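Local coordinates for protein methylenetetrahydrofolate--tRNA-(uracil-5-)-methyltransferase TrmFO (Thermus thermophilus, PDB 3G5S) that probably catalyses the folate- and FAD-dependent methylation of uridine 54 in tRNA to 5-methyluridine, using methylenetetrahydrofolate and NADH or NADPH, at residues 13-18 / 74-79; 201-206 / 287-292; 225-230 / 279-284. One frame throughout, in Å; residues are numbered along the deposited sequence.

Interaction 1: residues 13-18 / 74-79; sequences GSEAAW and AGSLVM
Helix 11-22, whose first turn completes the glycine-rich GxGxxG segment of the Rossmann-type FAD-binding fold, sends Glu-15 into the N-terminus of helix 77-84, where the carboxylate takes three hydrogen bonds. Leu-77 N reaches the syn lone pair of Glu-15 OE2 at 2.8 Å. Glu-15 OE1 accepts twice: from Val-78 N at 2.9 Å (165°), and from Ser-76 OG at 2.7 Å, well above the carboxylate plane. Ser-76 is the N-cap, and its OG accepts from Met-79 N, so serine and glutamate share the first-turn amides. This ties the dinucleotide-binding unit to helices 63-74 and 77-84, the first ending in a Schellman motif at Gly-75 and the second starting from Ser-76. A glutamine in place of Glu-15, uncharged and with one NH2, would probably turn a donor toward N-H groups and leave Leu-77 N, or Val-78 N and Ser-76 OG, without an acceptor. Trp-18 has CG anti to its backbone nitrogen (chi1 -169°), which sets Leu-77 CB over the face of the Trp-18 five-membered ring, 3.7 Å from the centroid, a CH-pi contact. At the ring edge, water 1 accepts from Trp-18 NE1 at 2.9 Å and donates to Gly-75 O.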
loop_
_atom_site.group_PDB
_atom_site.type_symbol
_atom_site.label_atom_id
_atom_site.label_comp_id
_atom_site.label_asym_id
_atom_site.label_seq_id
_atom_site.Cartn_x
_atom_site.Cartn_y
_atom_site.Cartn_z
ATOM N N GLY A 13 -14.430 -0.469 -2.042
ATOM C CA GLY A 13 -15.811 -0.312 -1.640
ATOM C C GLY A 13 -16.670 -1.448 -2.156
ATOM O O GLY A 13 -17.601 -1.894 -1.477
ATOM N N SER A 14 -16.369 -1.927 -3.360
ATOM C CA SER A 14 -17.128 -3.040 -3.901
ATOM C C SER A 14 -16.943 -4.280 -3.030
ATOM O O SER A 14 -17.912 -4.988 -2.726
ATOM C CB SER A 14 -16.717 -3.333 -5.345
ATOM O OG SER A 14 -17.102 -2.285 -6.222
ATOM N N GLU A 15 -15.705 -4.553 -2.628
ATOM C CA GLU A 15 -15.464 -5.705 -1.778
ATOM C C GLU A 15 -16.045 -5.519 -0.378
ATOM O O GLU A 15 -16.588 -6.461 0.200
ATOM C CB GLU A 15 -13.976 -6.042 -1.695
ATOM C CG GLU A 15 -13.744 -7.434 -1.153
ATOM C CD GLU A 15 -14.141 -8.508 -2.150
ATOM O OE1 GLU A 15 -13.453 -8.616 -3.192
ATOM O OE2 GLU A 15 -15.124 -9.251 -1.901
ATOM N N ALA A 16 -15.938 -4.312 0.172
ATOM C CA ALA A 16 -16.529 -4.049 1.479
ATOM C C ALA A 16 -18.036 -4.303 1.442
ATOM O O ALA A 16 -18.589 -4.976 2.322
ATOM C CB ALA A 16 -16.239 -2.623 1.925
ATOM N N ALA A 17 -18.699 -3.762 0.421
ATOM C CA ALA A 17 -20.135 -3.956 0.260
ATOM C C ALA A 17 -20.476 -5.436 0.157
ATOM O O ALA A 17 -21.406 -5.909 0.802
ATOM C CB ALA A 17 -20.645 -3.198 -0.958
ATOM N N TRP A 18 -19.724 -6.175 -0.650
ATOM C CA TRP A 18 -20.022 -7.588 -0.825
ATOM C C TRP A 18 -19.902 -8.344 0.496
ATOM O O TRP A 18 -20.691 -9.250 0.784
ATOM C CB TRP A 18 -19.082 -8.186 -1.867
ATOM C CG TRP A 18 -19.472 -9.552 -2.318
ATOM C CD1 TRP A 18 -18.754 -10.702 -2.168
ATOM C CD2 TRP A 18 -20.665 -9.909 -3.027
ATOM N NE1 TRP A 18 -19.434 -11.758 -2.730
ATOM C CE2 TRP A 18 -20.609 -11.297 -3.264
ATOM C CE3 TRP A 18 -21.781 -9.191 -3.472
ATOM C CZ2 TRP A 18 -21.627 -11.978 -3.931
ATOM C CZ3 TRP A 18 -22.787 -9.868 -4.137
ATOM C CH2 TRP A 18 -22.705 -11.248 -4.359
ATOM N N ALA A 74 -11.226 -16.370 1.188
ATOM C CA ALA A 74 -12.199 -15.516 1.856
ATOM C C ALA A 74 -13.510 -15.370 1.082
ATOM O O ALA A 74 -14.480 -14.857 1.622
ATOM C CB ALA A 74 -11.594 -14.140 2.123
ATOM N N GLY A 75 -13.542 -15.795 -0.179
ATOM C CA GLY A 75 -14.728 -15.621 -1.003
ATOM C C GLY A 75 -14.869 -14.233 -1.618
ATOM O O GLY A 75 -15.975 -13.752 -1.853
ATOM N N SER A 76 -13.741 -13.581 -1.877
ATOM C CA SER A 76 -13.702 -12.251 -2.483
ATOM C C SER A 76 -14.435 -12.164 -3.824
ATOM O O SER A 76 -14.199 -12.975 -4.731
ATOM C CB SER A 76 -12.228 -11.857 -2.673
ATOM O OG SER A 76 -12.048 -10.831 -3.632
ATOM N N LEU A 77 -15.297 -11.159 -3.955
ATOM C CA LEU A 77 -15.961 -10.886 -5.220
ATOM C C LEU A 77 -14.962 -10.457 -6.290
ATOM O O LEU A 77 -15.076 -10.833 -7.459
ATOM C CB LEU A 77 -17.018 -9.801 -5.026
ATOM C CG LEU A 77 -17.808 -9.371 -6.261
ATOM C CD1 LEU A 77 -18.585 -10.539 -6.839
ATOM C CD2 LEU A 77 -18.746 -8.228 -5.895
ATOM N N VAL A 78 -13.996 -9.639 -5.898
ATOM C CA VAL A 78 -12.954 -9.214 -6.821
ATOM C C VAL A 78 -12.193 -10.422 -7.380
ATOM O O VAL A 78 -11.939 -10.488 -8.580
ATOM C CB VAL A 78 -12.018 -8.176 -6.164
ATOM C CG1 VAL A 78 -10.709 -8.031 -6.929
ATOM C CG2 VAL A 78 -12.741 -6.829 -6.071
HETATM N N MSE A 79 -11.865 -11.393 -6.531
HETATM C CA MSE A 79 -11.179 -12.581 -7.040
HETATM C C MSE A 79 -12.083 -13.443 -7.928
HETATM O O MSE A 79 -11.611 -14.002 -8.911
HETATM C CB MSE A 79 -10.567 -13.406 -5.910
HETATM C CG MSE A 79 -9.390 -12.734 -5.228
HETATM SE SE MSE A 79 -7.959 -12.221 -6.442
HETATM C CE MSE A 79 -7.553 -13.992 -7.137
HETATM O O HOH W 1 -18.405 -14.500 -2.780
#

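Interaction 2: residues 201-206 / 287-292; sequences QALLEA and KRLIQM
Arg-288 NH2 is gripped by a water and a carboxylate: water 2 accepts from it at 2.8 Å, and Glu-285, one turn back on the same helix, forms a salt bridge with it. The water lies in the guanidinium plane, at its edge, and passes the link on by donating to Ala-202 O, also at 2.8 Å. No direct hydrogen bond joins the two segments, so this water carries the polar part of the contact. The arginine runs out with CG anti to the backbone nitrogen (chi1 -175°) and bends only further along, which sets its group beside the end of helix 193-205, with Ala-206 CA near the guanidinium edge. Its own neighbour Leu-289 places CD2 over the centre of one guanidinium face.

Next to that water bridge, helix 193-205 packs on the C-terminal end of helix 283-290 and the residues just after it through apolar side chains. Ala-202 CB touches Leu-289 CD1 at 3.6 Å, and the short methyl lets the backbones come close, with the CA atoms of these two residues 7.0 Å apart. Leu-289 CD1 also reaches Leu-203 CD2 at 3.8 Å, the two leucines crossing obliquely. Beside Leu-289, selenomethionine Met-292, extended beyond CG, brings SE to 3.8 Å from the same Ala-202 CB. Leu-289 also packs on Phe-199 and Met-292 on Arg-198, continuing the contact back along helix 193-205.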
loop_
_atom_site.group_PDB
_atom_site.type_symbol
_atom_site.label_atom_id
_atom_site.label_comp_id
_atom_site.label_asym_id
_atom_site.label_seq_id
_atom_site.Cartn_x
_atom_site.Cartn_y
_atom_site.Cartn_z
ATOM N N GLN A 201 25.970 10.433 -12.006
ATOM C CA GLN A 201 25.907 10.250 -13.452
ATOM C C GLN A 201 24.828 9.243 -13.847
ATOM O O GLN A 201 24.095 9.446 -14.814
ATOM C CB GLN A 201 27.268 9.802 -13.996
ATOM C CG GLN A 201 28.297 10.910 -14.090
ATOM C CD GLN A 201 27.856 12.024 -15.020
ATOM O OE1 GLN A 201 27.371 11.772 -16.123
ATOM N NE2 GLN A 201 28.016 13.264 -14.576
ATOM N N ALA A 202 24.728 8.150 -13.100
ATOM C CA ALA A 202 23.721 7.139 -13.393
ATOM C C ALA A 202 22.305 7.698 -13.236
ATOM O O ALA A 202 21.401 7.340 -13.992
ATOM C CB ALA A 202 23.919 5.926 -12.509
ATOM N N LEU A 203 22.110 8.576 -12.256
ATOM C CA LEU A 203 20.807 9.201 -12.046
ATOM C C LEU A 203 20.401 10.073 -13.228
ATOM O O LEU A 203 19.224 10.148 -13.579
ATOM C CB LEU A 203 20.812 10.046 -10.773
ATOM C CG LEU A 203 20.591 9.302 -9.459
ATOM C CD1 LEU A 203 20.828 10.243 -8.289
ATOM C CD2 LEU A 203 19.184 8.709 -9.399
ATOM N N LEU A 204 21.373 10.745 -13.833
ATOM C CA LEU A 204 21.081 11.650 -14.939
ATOM C C LEU A 204 20.398 10.922 -16.094
ATOM O O LEU A 204 19.507 11.470 -16.742
ATOM C CB LEU A 204 22.357 12.342 -15.434
ATOM C CG LEU A 204 23.042 13.304 -14.462
ATOM C CD1 LEU A 204 24.305 13.882 -15.089
ATOM C CD2 LEU A 204 22.095 14.413 -14.041
ATOM N N GLU A 205 20.804 9.679 -16.331
ATOM C CA GLU A 205 20.376 8.952 -17.520
ATOM C C GLU A 205 19.292 7.903 -17.276
ATOM O O GLU A 205 18.706 7.377 -18.224
ATOM C CB GLU A 205 21.582 8.285 -18.181
ATOM C CG GLU A 205 22.643 9.258 -18.666
ATOM C CD GLU A 205 23.860 8.553 -19.235
ATOM O OE1 GLU A 205 24.021 7.340 -18.979
ATOM O OE2 GLU A 205 24.657 9.212 -19.936
ATOM N N ALA A 206 19.031 7.594 -16.012
ATOM C CA ALA A 206 18.097 6.526 -15.668
ATOM C C ALA A 206 16.695 6.759 -16.231
ATOM O O ALA A 206 16.205 7.887 -16.255
ATOM C CB ALA A 206 18.041 6.351 -14.166
ATOM N N LYS A 287 16.388 -0.369 -8.908
ATOM C CA LYS A 287 17.204 -1.469 -8.413
ATOM C C LYS A 287 18.671 -1.313 -8.817
ATOM O O LYS A 287 19.576 -1.474 -7.997
ATOM C CB LYS A 287 16.654 -2.811 -8.894
ATOM C CG LYS A 287 17.448 -4.000 -8.399
ATOM C CD LYS A 287 16.822 -5.304 -8.856
ATOM C CE LYS A 287 17.609 -6.497 -8.347
ATOM N NZ LYS A 287 16.983 -7.779 -8.771
ATOM N N ARG A 288 18.906 -0.993 -10.082
ATOM C CA ARG A 288 20.270 -0.822 -10.575
ATOM C C ARG A 288 21.001 0.281 -9.813
ATOM O O ARG A 288 22.165 0.133 -9.430
ATOM C CB ARG A 288 20.248 -0.518 -12.072
ATOM C CG ARG A 288 21.621 -0.448 -12.697
ATOM C CD ARG A 288 21.523 -0.422 -14.212
ATOM N NE ARG A 288 20.744 0.713 -14.692
ATOM C CZ ARG A 288 21.248 1.917 -14.941
ATOM N NH1 ARG A 288 22.541 2.152 -14.756
ATOM N NH2 ARG A 288 20.454 2.888 -15.375
ATOM N N LEU A 289 20.303 1.388 -9.590
ATOM C CA LEU A 289 20.882 2.531 -8.895
ATOM C C LEU A 289 21.135 2.224 -7.421
ATOM O O LEU A 289 22.206 2.515 -6.887
ATOM C CB LEU A 289 19.969 3.748 -9.041
ATOM C CG LEU A 289 20.168 4.607 -10.294
ATOM C CD1 LEU A 289 21.253 5.638 -10.044
ATOM C CD2 LEU A 289 20.523 3.758 -11.513
ATOM N N ILE A 290 20.146 1.629 -6.763
ATOM C CA ILE A 290 20.274 1.318 -5.348
ATOM C C ILE A 290 21.479 0.417 -5.096
ATOM O O ILE A 290 22.199 0.582 -4.114
ATOM C CB ILE A 290 18.984 0.666 -4.788
ATOM C CG1 ILE A 290 17.866 1.706 -4.682
ATOM C CG2 ILE A 290 19.249 0.021 -3.437
ATOM C CD1 ILE A 290 16.487 1.105 -4.578
ATOM N N GLN A 291 21.720 -0.522 -5.998
ATOM C CA GLN A 291 22.790 -1.474 -5.760
ATOM C C GLN A 291 24.186 -0.893 -6.023
ATOM O O GLN A 291 25.187 -1.575 -5.832
ATOM C CB GLN A 291 22.510 -2.791 -6.489
ATOM C CG GLN A 291 21.258 -3.488 -5.923
ATOM C CD GLN A 291 21.046 -4.891 -6.453
ATOM O OE1 GLN A 291 21.505 -5.229 -7.545
ATOM N NE2 GLN A 291 20.337 -5.717 -5.684
HETATM N N MSE A 292 24.238 0.379 -6.421
HETATM C CA MSE A 292 25.492 1.126 -6.502
HETATM C C MSE A 292 25.877 1.765 -5.168
HETATM O O MSE A 292 26.973 2.295 -5.031
HETATM C CB MSE A 292 25.401 2.226 -7.557
HETATM C CG MSE A 292 25.184 1.724 -8.964
HETATM SE SE MSE A 292 25.125 3.191 -10.225
HETATM C CE MSE A 292 24.828 2.144 -11.839
HETATM O O HOH W 2 21.746 5.282 -15.862
#

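Interaction 3: residues 225-230 / 279-284; sequences PVEELA and TGLKWP
Glu-227 holds the loop at Thr-279 and Gly-280 with both oxygens of its carboxylate. Thr-279 OG1 donates to Glu-227 OE1 at 2.7 Å, arriving from above the carboxylate plane, 38° out of it. Gly-280 N gives its hydrogen to the syn lone pair of Glu-227 OE2 at 2.8 Å, with an N-H...O angle of 156°. The glutamate can do this because its CG lies between the backbone nitrogen and the carbonyl carbon (chi1 63°) and the chain bends again at chi2, turning the acid across the threonine at about a right angle.

The aliphatic part of Glu-227 slides past Leu-281 in the opposite direction; Glu-227 CG and Leu-281 CD2 are 4.0 Å apart. Alongside, Val-226 CG2 meets Thr-279 CB at 4.1 Å, and Pro-225, the N-cap residue of helix 226-231, sets CB against the backbone of the loop.

In the second shell, Thr-279 OG1 accepts from Leu-281 N at 3.0 Å, an ST turn. A backbone hydrogen bond between Val-226 and Gln-278 ties the start of the helix to the residue just before Thr-279. The side chain of Arg-208 also touches Glu-227.

Both carboxylate oxygens accept hydrogen bonds, consistent with a buried, ionised Glu-227, and because Thr-279 OG1 accepts from Leu-281 N, its own proton is left to point at the acid.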
loop_
_atom_site.group_PDB
_atom_site.type_symbol
_atom_site.label_atom_id
_atom_site.label_comp_id
_atom_site.label_asym_id
_atom_site.label_seq_id
_atom_site.Cartn_x
_atom_site.Cartn_y
_atom_site.Cartn_z
ATOM N N PRO A 225 11.830 14.941 -7.142
ATOM C CA PRO A 225 12.379 13.585 -7.265
ATOM C C PRO A 225 13.907 13.625 -7.278
ATOM O O PRO A 225 14.474 14.564 -7.836
ATOM C CB PRO A 225 11.849 13.113 -8.623
ATOM C CG PRO A 225 10.669 13.985 -8.908
ATOM C CD PRO A 225 10.967 15.301 -8.278
ATOM N N VAL A 226 14.566 12.631 -6.685
ATOM C CA VAL A 226 16.028 12.659 -6.606
ATOM C C VAL A 226 16.693 12.698 -7.970
ATOM O O VAL A 226 17.747 13.310 -8.129
ATOM C CB VAL A 226 16.623 11.478 -5.803
ATOM C CG1 VAL A 226 16.369 11.659 -4.332
ATOM C CG2 VAL A 226 16.077 10.142 -6.293
ATOM N N GLU A 227 16.091 12.040 -8.953
ATOM C CA GLU A 227 16.660 12.036 -10.292
ATOM C C GLU A 227 16.594 13.434 -10.907
ATOM O O GLU A 227 17.434 13.799 -11.725
ATOM C CB GLU A 227 15.982 10.990 -11.187
ATOM C CG GLU A 227 14.499 11.217 -11.444
ATOM C CD GLU A 227 13.593 10.565 -10.409
ATOM O OE1 GLU A 227 14.065 10.228 -9.300
ATOM O OE2 GLU A 227 12.395 10.388 -10.711
ATOM N N GLU A 228 15.599 14.217 -10.507
ATOM C CA GLU A 228 15.501 15.599 -10.961
ATOM C C GLU A 228 16.476 16.503 -10.201
ATOM O O GLU A 228 17.064 17.409 -10.787
ATOM C CB GLU A 228 14.063 16.110 -10.852
ATOM C CG GLU A 228 13.827 17.480 -11.478
ATOM C CD GLU A 228 14.175 17.541 -12.963
ATOM O OE1 GLU A 228 14.132 16.490 -13.638
ATOM O OE2 GLU A 228 14.488 18.645 -13.454
ATOM N N LEU A 229 16.655 16.263 -8.904
ATOM C CA LEU A 229 17.698 16.968 -8.159
ATOM C C LEU A 229 19.057 16.765 -8.826
ATOM O O LEU A 229 19.839 17.704 -8.963
ATOM C CB LEU A 229 17.752 16.507 -6.703
ATOM C CG LEU A 229 16.583 16.900 -5.795
ATOM C CD1 LEU A 229 16.740 16.267 -4.422
ATOM C CD2 LEU A 229 16.461 18.420 -5.680
ATOM N N ALA A 230 19.335 15.539 -9.251
ATOM C CA ALA A 230 20.581 15.249 -9.943
ATOM C C ALA A 230 20.734 16.119 -11.186
ATOM O O ALA A 230 21.810 16.664 -11.444
ATOM C CB ALA A 230 20.648 13.783 -10.318
ATOM N N THR A 279 11.163 9.253 -5.671
ATOM C CA THR A 279 11.580 9.024 -7.045
ATOM C C THR A 279 10.431 8.568 -7.925
ATOM O O THR A 279 9.482 7.938 -7.449
ATOM C CB THR A 279 12.705 7.973 -7.107
ATOM O OG1 THR A 279 13.128 7.799 -8.462
ATOM C CG2 THR A 279 12.223 6.630 -6.569
ATOM N N GLY A 280 10.533 8.893 -9.210
ATOM C CA GLY A 280 9.602 8.410 -10.210
ATOM C C GLY A 280 10.274 7.494 -11.215
ATOM O O GLY A 280 9.719 7.215 -12.272
ATOM N N LEU A 281 11.474 7.029 -10.888
ATOM C CA LEU A 281 12.210 6.144 -11.783
ATOM C C LEU A 281 11.487 4.822 -11.995
ATOM O O LEU A 281 10.778 4.343 -11.112
ATOM C CB LEU A 281 13.598 5.865 -11.220
ATOM C CG LEU A 281 14.596 7.026 -11.277
ATOM C CD1 LEU A 281 15.903 6.631 -10.617
ATOM C CD2 LEU A 281 14.834 7.481 -12.714
ATOM N N LYS A 282 11.678 4.226 -13.166
ATOM C CA LYS A 282 11.174 2.880 -13.410
ATOM C C LYS A 282 11.830 1.934 -12.421
ATOM O O LYS A 282 12.970 2.139 -12.016
ATOM C CB LYS A 282 11.458 2.446 -14.847
ATOM C CG LYS A 282 10.839 3.367 -15.878
ATOM C CD LYS A 282 10.849 2.752 -17.262
ATOM C CE LYS A 282 10.214 3.698 -18.266
ATOM N NZ LYS A 282 9.889 3.022 -19.554
ATOM N N TRP A 283 11.109 0.894 -12.029
ATOM C CA TRP A 283 11.570 0.050 -10.940
ATOM C C TRP A 283 12.904 -0.669 -11.228
ATOM O O TRP A 283 13.771 -0.704 -10.362
ATOM C CB TRP A 283 10.437 -0.876 -10.486
ATOM C CG TRP A 283 9.282 -0.084 -9.890
ATOM C CD1 TRP A 283 9.153 1.279 -9.856
ATOM C CD2 TRP A 283 8.100 -0.609 -9.276
ATOM N NE1 TRP A 283 7.976 1.632 -9.242
ATOM C CE2 TRP A 283 7.311 0.494 -8.879
ATOM C CE3 TRP A 283 7.637 -1.899 -9.016
ATOM C CZ2 TRP A 283 6.088 0.340 -8.230
ATOM C CZ3 TRP A 283 6.419 -2.046 -8.373
ATOM C CH2 TRP A 283 5.660 -0.934 -7.992
ATOM N N PRO A 284 13.091 -1.213 -12.447
ATOM C CA PRO A 284 14.398 -1.837 -12.702
ATOM C C PRO A 284 15.550 -0.836 -12.607
ATOM O O PRO A 284 16.661 -1.204 -12.221
ATOM C CB PRO A 284 14.261 -2.360 -14.136
ATOM C CG PRO A 284 12.784 -2.597 -14.299
ATOM C CD PRO A 284 12.134 -1.474 -13.535
#

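Interactions 2 and 3 are neighbours, their centres 9 Å apart, while interaction 1 lies 40 Å from the centre of interaction 2 and 35 Å from that of interaction 3, on the opposite side of the chain's centre. Interaction 1 closes first along the chain and belongs to the FAD-binding part, on the helix that follows strand 4-7 of the parallel sheet. Interaction 3 falls within the span bridged by interaction 2, and both use helix 283-290: 279-284 runs into its first turn and 287-292 takes in its last turn and the residues after it. Leu-203 meets Ala-230 and Ala-206 packs on Leu-281, so helices 193-205 and 226-231 and the loop leading into helix 283-290 pack as one cluster.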